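PDB 6CHJ: diacylglycerol O-acyltransferase from Marinobacter hydrocarbonoclasticus, which probably transfers acyl groups from acyl-CoA to fatty alcohols or diacylglycerol, forming wax esters and triacylglycerols. Local coordinates for residues T2-T7 with P68-D73; Q59-R64 with M108-P113. All coordinates share one frame; numbering follows the deposited sequence.

Contact 1. Residues T2-T7 with P68-D73; sequences TPLNPT and PVWVED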
loop_
_atom_site.group_PDB
_atom_site.type_symbol
_atom_site.label_atom_id
_atom_site.label_comp_id
_atom_site.label_asym_id
_atom_site.label_seq_id
_atom_site.Cartn_x
_atom_site.Cartn_y
_atom_site.Cartn_z
ATOM N N THR B 2 25.571 -11.185 5.073
ATOM C CA THR B 2 25.485 -10.298 6.229
ATOM C C THR B 2 24.283 -10.658 7.109
ATOM O O THR B 2 23.137 -10.601 6.635
ATOM C CB THR B 2 25.374 -8.845 5.768
ATOM O OG1 THR B 2 26.295 -8.612 4.696
ATOM C CG2 THR B 2 25.677 -7.889 6.912
ATOM N N PRO B 3 24.498 -11.030 8.388
ATOM C CA PRO B 3 23.362 -11.353 9.265
ATOM C C PRO B 3 22.571 -10.120 9.676
ATOM O O PRO B 3 22.947 -8.996 9.331
ATOM C CB PRO B 3 24.038 -12.019 10.471
ATOM C CG PRO B 3 25.387 -11.404 10.516
ATOM C CD PRO B 3 25.788 -11.207 9.077
ATOM N N LEU B 4 21.483 -10.318 10.426
ATOM C CA LEU B 4 20.582 -9.247 10.859
ATOM C C LEU B 4 20.803 -8.994 12.345
ATOM O O LEU B 4 20.354 -9.781 13.184
ATOM C CB LEU B 4 19.125 -9.630 10.594
ATOM C CG LEU B 4 18.424 -8.962 9.416
ATOM C CD1 LEU B 4 16.916 -9.098 9.530
ATOM C CD2 LEU B 4 18.831 -7.519 9.392
ATOM N N ASN B 5 21.466 -7.888 12.678
ATOM C CA ASN B 5 21.714 -7.614 14.086
ATOM C C ASN B 5 20.374 -7.538 14.829
ATOM O O ASN B 5 19.333 -7.273 14.217
ATOM C CB ASN B 5 22.564 -6.341 14.264
ATOM C CG ASN B 5 21.842 -5.054 13.884
ATOM O OD1 ASN B 5 20.656 -4.875 14.153
ATOM N ND2 ASN B 5 22.591 -4.117 13.292
ATOM N N PRO B 6 20.359 -7.826 16.135
ATOM C CA PRO B 6 19.074 -8.086 16.811
ATOM C C PRO B 6 18.093 -6.918 16.805
ATOM O O PRO B 6 16.886 -7.157 16.928
ATOM C CB PRO B 6 19.500 -8.449 18.242
ATOM C CG PRO B 6 20.901 -8.970 18.094
ATOM C CD PRO B 6 21.505 -8.102 17.022
ATOM N N THR B 7 18.544 -5.669 16.673
ATOM C CA THR B 7 17.567 -4.586 16.611
ATOM C C THR B 7 16.811 -4.605 15.284
ATOM O O THR B 7 15.592 -4.386 15.257
ATOM C CB THR B 7 18.237 -3.227 16.832
ATOM O OG1 THR B 7 18.689 -2.707 15.576
ATOM C CG2 THR B 7 19.417 -3.350 17.782
ATOM N N PRO B 68 17.401 -14.745 9.910
ATOM C CA PRO B 68 17.286 -13.768 8.821
ATOM C C PRO B 68 18.618 -13.119 8.482
ATOM O O PRO B 68 19.388 -12.725 9.361
ATOM C CB PRO B 68 16.302 -12.735 9.386
ATOM C CG PRO B 68 16.530 -12.790 10.869
ATOM C CD PRO B 68 16.834 -14.241 11.176
ATOM N N VAL B 69 18.879 -12.997 7.179
ATOM C CA VAL B 69 20.110 -12.405 6.671
ATOM C C VAL B 69 19.782 -11.517 5.483
ATOM O O VAL B 69 18.776 -11.711 4.796
ATOM C CB VAL B 69 21.149 -13.471 6.259
ATOM C CG1 VAL B 69 21.494 -14.362 7.433
ATOM C CG2 VAL B 69 20.631 -14.298 5.087
ATOM N N TRP B 70 20.640 -10.530 5.254
ATOM C CA TRP B 70 20.600 -9.762 4.025
ATOM C C TRP B 70 21.352 -10.505 2.930
ATOM O O TRP B 70 22.264 -11.291 3.202
ATOM C CB TRP B 70 21.231 -8.385 4.222
ATOM C CG TRP B 70 20.563 -7.492 5.221
ATOM C CD1 TRP B 70 21.164 -6.844 6.262
ATOM C CD2 TRP B 70 19.179 -7.112 5.260
ATOM N NE1 TRP B 70 20.245 -6.088 6.947
ATOM C CE2 TRP B 70 19.019 -6.234 6.354
ATOM C CE3 TRP B 70 18.060 -7.432 4.485
ATOM C CZ2 TRP B 70 17.786 -5.678 6.691
ATOM C CZ3 TRP B 70 16.840 -6.882 4.823
ATOM C CH2 TRP B 70 16.711 -6.016 5.921
ATOM N N VAL B 71 20.970 -10.243 1.680
ATOM C CA VAL B 71 21.627 -10.830 0.516
ATOM C C VAL B 71 21.604 -9.822 -0.624
ATOM O O VAL B 71 20.681 -9.013 -0.753
ATOM C CB VAL B 71 20.979 -12.159 0.049
ATOM C CG1 VAL B 71 21.332 -13.298 0.989
ATOM C CG2 VAL B 71 19.483 -12.011 -0.067
ATOM N N GLU B 72 22.627 -9.897 -1.466
ATOM C CA GLU B 72 22.753 -8.982 -2.587
ATOM C C GLU B 72 21.709 -9.318 -3.649
ATOM O O GLU B 72 21.732 -10.405 -4.230
ATOM C CB GLU B 72 24.168 -9.072 -3.152
ATOM C CG GLU B 72 24.605 -7.870 -3.966
ATOM C CD GLU B 72 25.147 -8.257 -5.327
ATOM O OE1 GLU B 72 25.117 -9.463 -5.654
ATOM O OE2 GLU B 72 25.610 -7.363 -6.067
ATOM N N ASP B 73 20.789 -8.395 -3.903
ATOM C CA ASP B 73 19.677 -8.691 -4.796
ATOM C C ASP B 73 20.170 -8.724 -6.236
ATOM O O ASP B 73 20.555 -7.694 -6.796
ATOM C CB ASP B 73 18.557 -7.672 -4.626
ATOM C CG ASP B 73 17.251 -8.149 -5.237
ATOM O OD1 ASP B 73 17.005 -9.373 -5.206
ATOM O OD2 ASP B 73 16.477 -7.315 -5.750
#
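A single antiparallel beta bridge between Pro3 and Val69 docks the N-terminal arm on strand 67-72, the second strand of a two-stranded hairpin, and illustrates how a short extended segment can fasten to a small separate sheet. Pro3 and Val69 form a non-hydrogen-bonded pair with their CA atoms 4.3 Å apart, and a bond closes the bridge at each end. The firmer one runs from Trp70 N to Thr2 O at 2.9 Å, nearly in line with the carbonyl (C=O...N angle 173°); at the other end Leu4 N reaches Pro68 O only weakly, at 3.4 Å. Leu4 then points its side chain at the strand, between Pro68 and Trp70. Its CB rests against Pro68 O and its CD1 methyl meets Pro68 CB at 3.7 Å, while CD2 presses on the indole, 3.2 Å from Trp70 NE1 and 3.3 Å from Trp70 CE2. Leu4 CG stands 4.1 Å above the ring plane, displaced toward the rim. With Trp70 CG anti to the carbonyl carbon (chi1 -62°), the indole lies beside the arm, where Leu4 meets it. Were Trp70 an alanine, Leu4 CD2 would probably lose the surface it presses on, leaving a gap between the arm and the hairpin. Leu12 and Leu61 pack on Leu4, and Met114 and Leu138 on Trp70; Leu138 belongs to the sequence HHSLVDG, the HHxxxDG motif of this family. Just beyond Leu4, Asn5 is the N-cap of helix 6-13, its OD1 accepting from Asp8 N. The chemistry is thus divided: one sound backbone bond and one weak one set the register, and a buried leucine held between a proline and a tryptophan supplies the apolar grip at the point where the arm becomes a helix.

Contact 2. Residues Q59-R64 with M108-P113; sequences QRLSYR and MDRERP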
loop_
_atom_site.group_PDB
_atom_site.type_symbol
_atom_site.label_atom_id
_atom_site.label_comp_id
_atom_site.label_asym_id
_atom_site.label_seq_id
_atom_site.Cartn_x
_atom_site.Cartn_y
_atom_site.Cartn_z
ATOM N N GLN B 59 20.211 -4.635 -0.873
ATOM C CA GLN B 59 20.101 -5.721 0.084
ATOM C C GLN B 59 18.661 -6.208 0.133
ATOM O O GLN B 59 17.724 -5.419 0.027
ATOM C CB GLN B 59 20.546 -5.233 1.467
ATOM C CG GLN B 59 21.973 -4.708 1.497
ATOM C CD GLN B 59 22.980 -5.803 1.172
ATOM O OE1 GLN B 59 22.938 -6.894 1.753
ATOM N NE2 GLN B 59 23.879 -5.526 0.227
ATOM N N ARG B 60 18.476 -7.506 0.307
ATOM C CA ARG B 60 17.122 -8.003 0.442
ATOM C C ARG B 60 17.106 -9.086 1.501
ATOM O O ARG B 60 18.127 -9.717 1.779
ATOM C CB ARG B 60 16.563 -8.507 -0.897
ATOM C CG ARG B 60 16.826 -9.942 -1.215
ATOM C CD ARG B 60 16.052 -10.347 -2.460
ATOM N NE ARG B 60 15.855 -11.793 -2.535
ATOM C CZ ARG B 60 14.992 -12.481 -1.786
ATOM N NH1 ARG B 60 14.226 -11.862 -0.885
ATOM N NH2 ARG B 60 14.901 -13.798 -1.935
ATOM N N LEU B 61 15.941 -9.271 2.111
ATOM C CA LEU B 61 15.819 -10.195 3.225
ATOM C C LEU B 61 15.778 -11.630 2.726
ATOM O O LEU B 61 15.088 -11.952 1.754
ATOM C CB LEU B 61 14.572 -9.885 4.057
ATOM C CG LEU B 61 14.431 -10.682 5.363
ATOM C CD1 LEU B 61 15.628 -10.466 6.294
ATOM C CD2 LEU B 61 13.110 -10.387 6.084
ATOM N N SER B 62 16.542 -12.490 3.394
ATOM C CA SER B 62 16.529 -13.918 3.127
ATOM C C SER B 62 16.829 -14.629 4.435
ATOM O O SER B 62 17.385 -14.041 5.365
ATOM C CB SER B 62 17.544 -14.299 2.052
ATOM O OG SER B 62 17.104 -15.431 1.329
ATOM N N TYR B 63 16.445 -15.896 4.513
ATOM C CA TYR B 63 16.671 -16.677 5.719
ATOM C C TYR B 63 17.616 -17.836 5.423
ATOM O O TYR B 63 17.508 -18.495 4.381
ATOM C CB TYR B 63 15.349 -17.194 6.304
ATOM C CG TYR B 63 14.416 -16.105 6.800
ATOM C CD1 TYR B 63 14.343 -15.773 8.155
ATOM C CD2 TYR B 63 13.613 -15.400 5.909
ATOM C CE1 TYR B 63 13.482 -14.774 8.603
ATOM C CE2 TYR B 63 12.762 -14.409 6.344
ATOM C CZ TYR B 63 12.698 -14.097 7.684
ATOM O OH TYR B 63 11.832 -13.108 8.075
ATOM N N ARG B 64 18.559 -18.058 6.338
ATOM C CA ARG B 64 19.460 -19.207 6.293
ATOM C C ARG B 64 18.935 -20.224 7.301
ATOM O O ARG B 64 19.227 -20.139 8.499
ATOM C CB ARG B 64 20.898 -18.789 6.581
ATOM C CG ARG B 64 21.633 -18.300 5.340
ATOM C CD ARG B 64 23.066 -18.807 5.320
ATOM N NE ARG B 64 23.166 -20.139 5.912
ATOM C CZ ARG B 64 24.303 -20.815 6.066
ATOM N NH1 ARG B 64 25.455 -20.278 5.672
ATOM N NH2 ARG B 64 24.290 -22.026 6.619
ATOM N N MET B 108 5.405 -2.629 3.042
ATOM C CA MET B 108 6.350 -2.878 1.969
ATOM C C MET B 108 6.500 -4.377 1.748
ATOM O O MET B 108 6.282 -5.185 2.646
ATOM C CB MET B 108 7.716 -2.267 2.273
ATOM C CG MET B 108 7.660 -0.924 2.899
ATOM S SD MET B 108 9.261 -0.123 3.001
ATOM C CE MET B 108 9.571 0.078 1.232
ATOM N N ASP B 109 6.910 -4.735 0.536
ATOM C CA ASP B 109 7.108 -6.128 0.149
ATOM C C ASP B 109 8.446 -6.634 0.683
ATOM O O ASP B 109 9.500 -6.086 0.342
ATOM C CB ASP B 109 7.067 -6.215 -1.373
ATOM C CG ASP B 109 7.138 -7.629 -1.893
ATOM O OD1 ASP B 109 6.962 -8.619 -1.131
ATOM O OD2 ASP B 109 7.356 -7.729 -3.111
ATOM N N ARG B 110 8.418 -7.687 1.499
ATOM C CA ARG B 110 9.660 -8.159 2.111
ATOM C C ARG B 110 10.560 -8.924 1.147
ATOM O O ARG B 110 11.744 -9.118 1.450
ATOM C CB ARG B 110 9.354 -9.035 3.322
ATOM C CG ARG B 110 9.331 -8.246 4.616
ATOM C CD ARG B 110 9.096 -9.130 5.817
ATOM N NE ARG B 110 8.658 -8.301 6.923
ATOM C CZ ARG B 110 8.380 -8.734 8.143
ATOM N NH1 ARG B 110 8.483 -10.028 8.441
ATOM N NH2 ARG B 110 8.007 -7.851 9.069
ATOM N N GLU B 111 10.039 -9.354 -0.001
ATOM C CA GLU B 111 10.815 -10.141 -0.944
ATOM C C GLU B 111 11.733 -9.293 -1.830
ATOM O O GLU B 111 12.529 -9.860 -2.593
ATOM C CB GLU B 111 9.868 -10.992 -1.795
ATOM C CG GLU B 111 9.284 -12.214 -1.053
ATOM C CD GLU B 111 9.999 -13.524 -1.406
ATOM O OE1 GLU B 111 9.413 -14.373 -2.118
ATOM O OE2 GLU B 111 11.159 -13.700 -0.976
ATOM N N ARG B 112 11.661 -7.969 -1.747
ATOM C CA ARG B 112 12.569 -7.083 -2.457
ATOM C C ARG B 112 13.206 -6.120 -1.476
ATOM O O ARG B 112 12.695 -5.926 -0.369
ATOM C CB ARG B 112 11.833 -6.310 -3.554
ATOM C CG ARG B 112 10.845 -7.168 -4.284
ATOM C CD ARG B 112 10.221 -6.377 -5.375
ATOM N NE ARG B 112 10.944 -6.602 -6.620
ATOM C CZ ARG B 112 10.364 -6.980 -7.748
ATOM N NH1 ARG B 112 9.050 -7.165 -7.793
ATOM N NH2 ARG B 112 11.100 -7.167 -8.826
ATOM N N PRO B 113 14.352 -5.533 -1.829
ATOM C CA PRO B 113 14.930 -4.484 -0.979
ATOM C C PRO B 113 13.858 -3.470 -0.616
ATOM O O PRO B 113 13.036 -3.082 -1.449
ATOM C CB PRO B 113 16.031 -3.871 -1.858
ATOM C CG PRO B 113 15.810 -4.453 -3.235
ATOM C CD PRO B 113 15.157 -5.763 -3.037
HETATM O O HOH W 1 9.670 -11.966 7.296
#
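Arg60 runs beside Glu111, its CB against the proline ring, 3.8 Å from Pro113 CD, where strand 59-64 meets the type I turn of Asp109 to Arg112. The chain then runs extended from CG to NE: Arg60 CD lies 3.6 Å from Glu111 O, NE and CZ stay near that oxygen, and NE has a long, weak ion pair with Asp73. At the tip, Arg60 NH1 is 3.1 Å from Glu111 O, at an angle too poor for a hydrogen bond, and makes a salt bridge to Glu111 OE2 at 3.6 Å, with NH2 near the same carboxylate oxygen and the two planes 69° apart. Near the backbone, Pro113 CB presses on Gln59 O at a tight 3.0 Å. Farther along the strand, a water oxygen lies 2.6 Å from Tyr63 OH and accepts from Arg110 NH1 at 2.5 Å, at the edge of that guanidinium and in its plane; Arg110 NH2 is held by Leu12 O and Glu15. Glu111 OE1 has a long, weak ion pair with Arg430 of the second subunit. Strand and loop 108-113 are joined by charge, one water and proline packing, the acid probably sharing its charge between Arg60 and the neighbouring subunit.

In the fold
Starting at the N terminus, segment 2-7 runs into the first turn of helix 6-13, and the chain later returns as the hairpin of strands 59-64 and 67-72. Contact 1 closes the first long loop by bringing the arm onto the second hairpin strand. Contact 2 starts from the first strand and closes a later loop at 108-113, just before strand 115-121 enters the mixed sheet that holds strands 82-86 and 127-135. Since their segments alternate along the chain, the two contacts cross instead of nesting. Their centres lie about 9 Å apart, and the hairpin couples them through backbone pairing of Val69 with Ser62 and Val71 with Arg60. Together they tie N terminus, hairpin and that sheet.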